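Local coordinates for protein isomerase/lactonizing enzyme (Agrobacterium tumefaciens, PDB 1RVK) that is of unknown function but, as a magnesium-binding member of the enolase superfamily, probably abstracts a proton alpha to a carboxylate in an isomerisation or lactonisation reaction, at residues A[181-184]-A[185-189]; A[279-283]-A[284-288]; A[50-54]-A[55-59]. All coordinates share one frame; numbering follows the deposited sequence.

Contact 1. Residues A[181-184]-A[185-189]; sequences PDVK and MDLKA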
loop_
_atom_site.group_PDB
_atom_site.type_symbol
_atom_site.label_atom_id
_atom_site.label_comp_id
_atom_site.label_asym_id
_atom_site.label_seq_id
_atom_site.Cartn_x
_atom_site.Cartn_y
_atom_site.Cartn_z
ATOM N N PRO A 181 0.322 -5.067 -22.900
ATOM C CA PRO A 181 -0.345 -3.783 -22.659
ATOM C C PRO A 181 -0.638 -3.048 -23.963
ATOM O O PRO A 181 -0.057 -3.358 -25.003
ATOM C CB PRO A 181 0.667 -3.039 -21.803
ATOM C CG PRO A 181 1.962 -3.441 -22.454
ATOM C CD PRO A 181 1.780 -4.939 -22.711
ATOM N N ASP A 182 -1.533 -2.069 -23.902
ATOM C CA ASP A 182 -1.890 -1.286 -25.082
ATOM C C ASP A 182 -2.200 0.146 -24.647
ATOM O O ASP A 182 -3.212 0.395 -23.990
ATOM C CB ASP A 182 -3.112 -1.908 -25.770
ATOM C CG ASP A 182 -3.409 -1.281 -27.117
ATOM O OD1 ASP A 182 -3.556 -0.044 -27.186
ATOM O OD2 ASP A 182 -3.503 -2.028 -28.110
ATOM N N VAL A 183 -1.320 1.081 -25.002
ATOM C CA VAL A 183 -1.498 2.480 -24.628
ATOM C C VAL A 183 -2.843 3.042 -25.070
ATOM O O VAL A 183 -3.482 3.781 -24.327
ATOM C CB VAL A 183 -0.376 3.369 -25.213
ATOM C CG1 VAL A 183 -0.684 4.842 -24.960
ATOM C CG2 VAL A 183 0.955 2.998 -24.576
ATOM N N LYS A 184 -3.272 2.695 -26.277
ATOM C CA LYS A 184 -4.547 3.195 -26.769
ATOM C C LYS A 184 -5.716 2.727 -25.910
ATOM O O LYS A 184 -6.637 3.496 -25.653
ATOM C CB LYS A 184 -4.761 2.782 -28.226
ATOM C CG LYS A 184 -3.855 3.529 -29.188
ATOM C CD LYS A 184 -4.125 3.140 -30.630
ATOM C CE LYS A 184 -3.267 3.963 -31.583
ATOM N NZ LYS A 184 -1.812 3.785 -31.314
HETATM N N MSE A 185 -5.680 1.472 -25.469
HETATM C CA MSE A 185 -6.750 0.941 -24.629
HETATM C C MSE A 185 -6.749 1.647 -23.281
HETATM O O MSE A 185 -7.803 2.018 -22.765
HETATM C CB MSE A 185 -6.580 -0.568 -24.417
HETATM C CG MSE A 185 -6.979 -1.420 -25.610
HETATM SE SE MSE A 185 -8.872 -1.274 -26.017
HETATM C CE MSE A 185 -9.558 -2.469 -24.678
ATOM N N ASP A 186 -5.562 1.831 -22.709
ATOM C CA ASP A 186 -5.439 2.510 -21.423
ATOM C C ASP A 186 -6.055 3.905 -21.502
ATOM O O ASP A 186 -6.785 4.325 -20.601
ATOM C CB ASP A 186 -3.961 2.627 -21.028
ATOM C CG ASP A 186 -3.335 1.285 -20.697
ATOM O OD1 ASP A 186 -2.108 1.246 -20.448
ATOM O OD2 ASP A 186 -4.063 0.269 -20.678
ATOM N N LEU A 187 -5.764 4.623 -22.582
ATOM C CA LEU A 187 -6.300 5.968 -22.753
ATOM C C LEU A 187 -7.813 5.955 -22.933
ATOM O O LEU A 187 -8.493 6.874 -22.484
ATOM C CB LEU A 187 -5.635 6.669 -23.939
ATOM C CG LEU A 187 -4.210 7.171 -23.684
ATOM C CD1 LEU A 187 -3.597 7.694 -24.975
ATOM C CD2 LEU A 187 -4.247 8.259 -22.627
ATOM N N LYS A 188 -8.341 4.923 -23.588
ATOM C CA LYS A 188 -9.788 4.829 -23.778
ATOM C C LYS A 188 -10.473 4.646 -22.431
ATOM O O LYS A 188 -11.555 5.183 -22.195
ATOM C CB LYS A 188 -10.164 3.652 -24.679
ATOM C CG LYS A 188 -9.865 3.848 -26.158
ATOM C CD LYS A 188 -10.598 2.793 -26.978
ATOM C CE LYS A 188 -10.027 2.656 -28.379
ATOM N NZ LYS A 188 -8.684 2.002 -28.364
ATOM N N ALA A 189 -9.847 3.872 -21.550
ATOM C CA ALA A 189 -10.407 3.643 -20.223
ATOM C C ALA A 189 -10.424 4.959 -19.460
ATOM O O ALA A 189 -11.418 5.312 -18.829
ATOM C CB ALA A 189 -9.577 2.614 -19.471
HETATM O O HOH W 1 -3.074 -2.147 -21.366
#
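Asp182 is the N-cap of helix 183-197, and its carboxylate closes over the first turn to meet the backbone of Met185, a selenomethionine. Its CG is swung anti to the backbone N (chi1 -171°), and OD1 accepts from Met185 N at 3.1 Å, the bond arriving from above the carboxylate plane. The same OD1 also takes a weak bond from Lys184 N, so one oxygen serves two amides that have no earlier turn of helix to bond to. Negative charge at this end probably suits the helix dipole. The side chain of Met185 crosses that of the cap, its CG packing 3.9 Å from Asp182 CG before the chain bends at both of its next torsions and turns off from the cap.

The regular helical ladder begins at once: Asp186 N bonds to Asp182 O at 3.0 Å, followed by Leu187 N to Val183 O and Lys188 N to Lys184 O. On one flank Val183 and Leu187 run alongside one another in a common direction, with CG1 of Val183 at 4.1 Å from CD1 of Leu187. On another flank Lys188 folds back at its last torsion, which puts its NZ 4.0 Å from Lys184 CB. The cap is bridged to the next turn by a water whose O accepts from Asp182 N and lies 2.7 Å from Asp186 OD2, to which it can donate, while OD1 of Asp186 is bonded to Tyr211 OH.

The helix connects strand 167-171 to strand 202-206 as a beta-alpha-beta crossover on the outside of the barrel. Val183 and Leu187 rest on Leu219 of helix 213-224, whereas Met185 and Lys188 lean on Pro150 at the start of helix 150-163.

Contact 2. Residues A[279-283]-A[284-288]; sequences LRTGV and NDVGG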
loop_
_atom_site.group_PDB
_atom_site.type_symbol
_atom_site.label_atom_id
_atom_site.label_comp_id
_atom_site.label_asym_id
_atom_site.label_seq_id
_atom_site.Cartn_x
_atom_site.Cartn_y
_atom_site.Cartn_z
ATOM N N LEU A 279 6.229 12.623 -4.462
ATOM C CA LEU A 279 6.951 11.446 -3.994
ATOM C C LEU A 279 5.969 10.340 -3.623
ATOM O O LEU A 279 4.772 10.584 -3.454
ATOM C CB LEU A 279 7.803 11.808 -2.774
ATOM C CG LEU A 279 8.934 10.846 -2.390
ATOM C CD1 LEU A 279 9.970 10.806 -3.513
ATOM C CD2 LEU A 279 9.579 11.304 -1.076
ATOM N N ARG A 280 6.471 9.116 -3.514
ATOM C CA ARG A 280 5.617 8.001 -3.127
ATOM C C ARG A 280 6.372 7.130 -2.139
ATOM O O ARG A 280 7.598 7.015 -2.198
ATOM C CB ARG A 280 5.201 7.172 -4.345
ATOM C CG ARG A 280 4.102 6.133 -4.058
ATOM C CD ARG A 280 3.310 5.871 -5.338
ATOM N NE ARG A 280 2.228 4.889 -5.239
ATOM C CZ ARG A 280 1.105 5.040 -4.540
ATOM N NH1 ARG A 280 0.186 4.079 -4.553
ATOM N NH2 ARG A 280 0.898 6.128 -3.811
ATOM N N THR A 281 5.634 6.547 -1.206
ATOM C CA THR A 281 6.214 5.665 -0.211
ATOM C C THR A 281 5.122 4.671 0.135
ATOM O O THR A 281 4.033 4.711 -0.438
ATOM C CB THR A 281 6.633 6.430 1.066
ATOM O OG1 THR A 281 7.404 5.564 1.910
ATOM C CG2 THR A 281 5.404 6.915 1.838
ATOM N N GLY A 282 5.419 3.777 1.066
ATOM C CA GLY A 282 4.446 2.788 1.481
ATOM C C GLY A 282 5.110 1.957 2.552
ATOM O O GLY A 282 6.303 1.679 2.455
ATOM N N VAL A 283 4.357 1.568 3.573
ATOM C CA VAL A 283 4.935 0.773 4.650
ATOM C C VAL A 283 5.621 -0.485 4.128
ATOM O O VAL A 283 6.745 -0.799 4.530
ATOM C CB VAL A 283 3.865 0.393 5.691
ATOM C CG1 VAL A 283 4.442 -0.577 6.707
ATOM C CG2 VAL A 283 3.374 1.655 6.392
ATOM N N ASN A 284 4.963 -1.203 3.223
ATOM C CA ASN A 284 5.564 -2.417 2.679
ATOM C C ASN A 284 6.712 -2.130 1.723
ATOM O O ASN A 284 7.611 -2.956 1.553
ATOM C CB ASN A 284 4.518 -3.268 1.951
ATOM C CG ASN A 284 3.693 -4.101 2.900
ATOM O OD1 ASN A 284 4.013 -4.204 4.082
ATOM N ND2 ASN A 284 2.632 -4.714 2.386
ATOM N N ASP A 285 6.684 -0.955 1.104
ATOM C CA ASP A 285 7.708 -0.596 0.140
ATOM C C ASP A 285 9.024 -0.102 0.720
ATOM O O ASP A 285 10.078 -0.308 0.117
ATOM C CB ASP A 285 7.153 0.451 -0.823
ATOM C CG ASP A 285 5.892 -0.018 -1.516
ATOM O OD1 ASP A 285 5.960 -1.003 -2.286
ATOM O OD2 ASP A 285 4.832 0.591 -1.278
ATOM N N VAL A 286 8.980 0.540 1.881
ATOM C CA VAL A 286 10.214 1.056 2.465
ATOM C C VAL A 286 10.646 0.374 3.752
ATOM O O VAL A 286 11.589 0.818 4.407
ATOM C CB VAL A 286 10.126 2.578 2.698
ATOM C CG1 VAL A 286 9.814 3.279 1.377
ATOM C CG2 VAL A 286 9.068 2.894 3.743
ATOM N N GLY A 287 9.955 -0.701 4.121
ATOM C CA GLY A 287 10.347 -1.436 5.310
ATOM C C GLY A 287 9.713 -1.096 6.641
ATOM O O GLY A 287 10.333 -1.307 7.683
ATOM N N GLY A 288 8.495 -0.565 6.630
ATOM C CA GLY A 288 7.838 -0.263 7.890
ATOM C C GLY A 288 7.327 1.151 8.086
ATOM O O GLY A 288 7.537 2.038 7.256
#
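Thr281 sets its OG1 opposite the backbone N (chi1 -170°), while Val286 turns CG1 beside its backbone N (chi1 -57°), away from the carbonyl carbon; together these rotations bring the hydroxyl oxygen against both valine methyls. The two side chains cross at about a right angle, with OG1 of Thr281 at 3.4 Å from CG1 of Val286. This is a polar atom laid on an apolar branch, and its hydrogen-bonding partner is the hydroxyl of Thr295. The other methyl, CG2 of Val286, lies 3.3 Å from Gly282 O.

That carbonyl starts the short helical turn. Val286 N bonds to Gly282 O at 3.0 Å, coming in nearly end-on to the oxygen, and Asp285 N adds a weak bond to it. Beside the turn's first residue, OD2 of Asp285 comes within 3.5 Å of Gly282 CA, and the buried Gly282 N has no hydrogen-bonding partner. Gly287 leaves helical geometry with a positive phi of 93°, letting the chain turn so that Gly288 N reaches Val283 O at 2.7 Å, in the carbonyl plane and on a lone pair. This 6→1 bond resembles a Schellman end, but the 5→2 bond is missing: Gly287 N instead bonds weakly to the same Val283 O. Val283 CG1 packs against Gly288 CA at 3.6 Å.

Asp285 OD2 is bonded to His309 ND1, and the Asp285 side chain lies about 8 Å from the bound magnesium ion; the pair is consistent with the His-Asp dyad of mandelate racemase relatives. Strand 278-281 runs in the barrel between strands 254-256 and 306-308, and from its end the turn passes into helix 289-301. Val283 is wedged against Met314 and Val318 of helix 313-321 and Cys106 of helix 98-116, which brings the two domains together here.

Contact 3. Residues A[50-54]-A[55-59]; sequences SFTAP and EIVRP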
loop_
_atom_site.group_PDB
_atom_site.type_symbol
_atom_site.label_atom_id
_atom_site.label_comp_id
_atom_site.label_asym_id
_atom_site.label_seq_id
_atom_site.Cartn_x
_atom_site.Cartn_y
_atom_site.Cartn_z
ATOM N N SER A 50 0.914 -8.128 13.616
ATOM C CA SER A 50 0.927 -7.590 12.262
ATOM C C SER A 50 0.788 -8.741 11.267
ATOM O O SER A 50 1.298 -9.836 11.498
ATOM C CB SER A 50 2.214 -6.802 12.005
ATOM O OG SER A 50 2.026 -5.901 10.926
ATOM N N PHE A 51 0.096 -8.485 10.160
ATOM C CA PHE A 51 -0.156 -9.502 9.144
ATOM C C PHE A 51 0.699 -9.382 7.888
ATOM O O PHE A 51 1.079 -8.283 7.489
ATOM C CB PHE A 51 -1.631 -9.450 8.741
ATOM C CG PHE A 51 -2.572 -9.747 9.868
ATOM C CD1 PHE A 51 -2.885 -11.059 10.199
ATOM C CD2 PHE A 51 -3.112 -8.713 10.632
ATOM C CE1 PHE A 51 -3.724 -11.343 11.276
ATOM C CE2 PHE A 51 -3.952 -8.987 11.710
ATOM C CZ PHE A 51 -4.257 -10.306 12.033
ATOM N N THR A 52 0.988 -10.524 7.269
ATOM C CA THR A 52 1.767 -10.559 6.033
ATOM C C THR A 52 1.689 -11.949 5.414
ATOM O O THR A 52 1.081 -12.856 5.984
ATOM C CB THR A 52 3.254 -10.204 6.274
ATOM O OG1 THR A 52 3.888 -9.942 5.016
ATOM C CG2 THR A 52 3.978 -11.346 6.974
ATOM N N ALA A 53 2.291 -12.112 4.242
ATOM C CA ALA A 53 2.291 -13.399 3.556
ATOM C C ALA A 53 3.245 -14.351 4.273
ATOM O O ALA A 53 4.319 -13.947 4.716
ATOM C CB ALA A 53 2.719 -13.219 2.103
ATOM N N PRO A 54 2.871 -15.635 4.372
ATOM C CA PRO A 54 3.666 -16.676 5.033
ATOM C C PRO A 54 5.166 -16.697 4.725
ATOM O O PRO A 54 5.983 -16.774 5.639
ATOM C CB PRO A 54 2.971 -17.965 4.594
ATOM C CG PRO A 54 1.535 -17.541 4.502
ATOM C CD PRO A 54 1.643 -16.208 3.789
ATOM N N GLU A 55 5.528 -16.631 3.444
ATOM C CA GLU A 55 6.937 -16.679 3.047
ATOM C C GLU A 55 7.800 -15.564 3.630
ATOM O O GLU A 55 9.001 -15.737 3.833
ATOM C CB GLU A 55 7.057 -16.658 1.517
ATOM C CG GLU A 55 6.583 -17.934 0.835
ATOM C CD GLU A 55 7.427 -19.143 1.200
ATOM O OE1 GLU A 55 6.842 -20.208 1.496
ATOM O OE2 GLU A 55 8.672 -19.034 1.182
ATOM N N ILE A 56 7.183 -14.423 3.902
ATOM C CA ILE A 56 7.897 -13.270 4.437
ATOM C C ILE A 56 8.336 -13.448 5.890
ATOM O O ILE A 56 9.318 -12.846 6.328
ATOM C CB ILE A 56 7.024 -12.007 4.272
ATOM C CG1 ILE A 56 6.852 -11.722 2.778
ATOM C CG2 ILE A 56 7.652 -10.812 4.983
ATOM C CD1 ILE A 56 5.737 -10.740 2.446
ATOM N N VAL A 57 7.617 -14.286 6.631
ATOM C CA VAL A 57 7.942 -14.547 8.030
ATOM C C VAL A 57 8.109 -16.045 8.274
ATOM O O VAL A 57 7.770 -16.554 9.346
ATOM C CB VAL A 57 6.844 -14.012 8.974
ATOM C CG1 VAL A 57 6.825 -12.489 8.943
ATOM C CG2 VAL A 57 5.489 -14.569 8.564
ATOM N N ARG A 58 8.632 -16.750 7.275
ATOM C CA ARG A 58 8.841 -18.188 7.406
ATOM C C ARG A 58 9.955 -18.447 8.426
ATOM O O ARG A 58 10.730 -17.548 8.760
ATOM C CB ARG A 58 9.178 -18.809 6.040
ATOM C CG ARG A 58 10.480 -18.333 5.394
ATOM C CD ARG A 58 10.633 -18.956 4.010
ATOM N NE ARG A 58 11.962 -18.758 3.435
ATOM C CZ ARG A 58 12.412 -17.605 2.947
ATOM N NH1 ARG A 58 11.643 -16.525 2.956
ATOM N NH2 ARG A 58 13.640 -17.536 2.444
ATOM N N PRO A 59 10.038 -19.679 8.947
ATOM C CA PRO A 59 11.060 -20.032 9.936
ATOM C C PRO A 59 12.487 -19.581 9.632
ATOM O O PRO A 59 13.176 -19.068 10.516
ATOM C CB PRO A 59 10.932 -21.547 10.027
ATOM C CG PRO A 59 9.449 -21.742 9.853
ATOM C CD PRO A 59 9.152 -20.827 8.680
#
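Thr52 carries the tight side of this turn, packing both of its branches against residues four and five places ahead. Its CG2 meets Val57 tip to tip, 3.6 Å from CG1, in an apolar contact between two buried side chains. Its hydroxyl, placed anti to the backbone N by a chi1 of -166°, lies across Ile56, with OG1 only 3.3 Å from CD1. Ile56 CD1 also reaches Ala53 CB at 3.9 Å, next to the strand end.

Two successive backbone bonds coil the chain into a 3-10 turn: Ile56 N to Ala53 O at 3.0 Å and Val57 N to Pro54 O at 3.1 Å. Both donors stand well above the carbonyl planes, away from the lone pairs, in this tight coil.

The outer side is looser and mostly polar. Glu55 is exposed. Arg58 starts from a chi1 of 64° that sets CG between its backbone N and carbonyl carbon, and the otherwise extended chain brings NH1 to Glu55 O at 2.9 Å; the oxygen lies at the guanidinium edge, within 1° of its plane. The pairing of Arg58 NE with Glu55 OE2 is by contrast a long one of charges alone, 4.0 Å, with no N-H aimed at the oxygen.

The turn leads from strand 47-52 into helix 59-70, with Arg58 at the N-cap position. Thr52 and Ile56 face Arg99 of helix 98-116, where Thr100 OG1 is bonded to Ile56 O, while Pro54 and Val57 lie against strands 3-15 and 30-42.

How the contacts relate
From the N terminus, contact 3 comes first, turning the chain from the last strand of the three-stranded N-terminal sheet into helix 59-70. Contact 1 follows in the barrel domain, where it starts the outer helix after strand 167-171, and contact 2 comes last, at the end of strand 278-281. Each closes a short local turn, so the three stand in series and none nests in or crosses another. Contacts 2 and 3 approach to about 6 Å between nearest atoms without touching; both pack on helix 98-116, which thereby links barrel and N-terminal domain. Contact 1 is remote, its centre about 28 Å from that of contact 2.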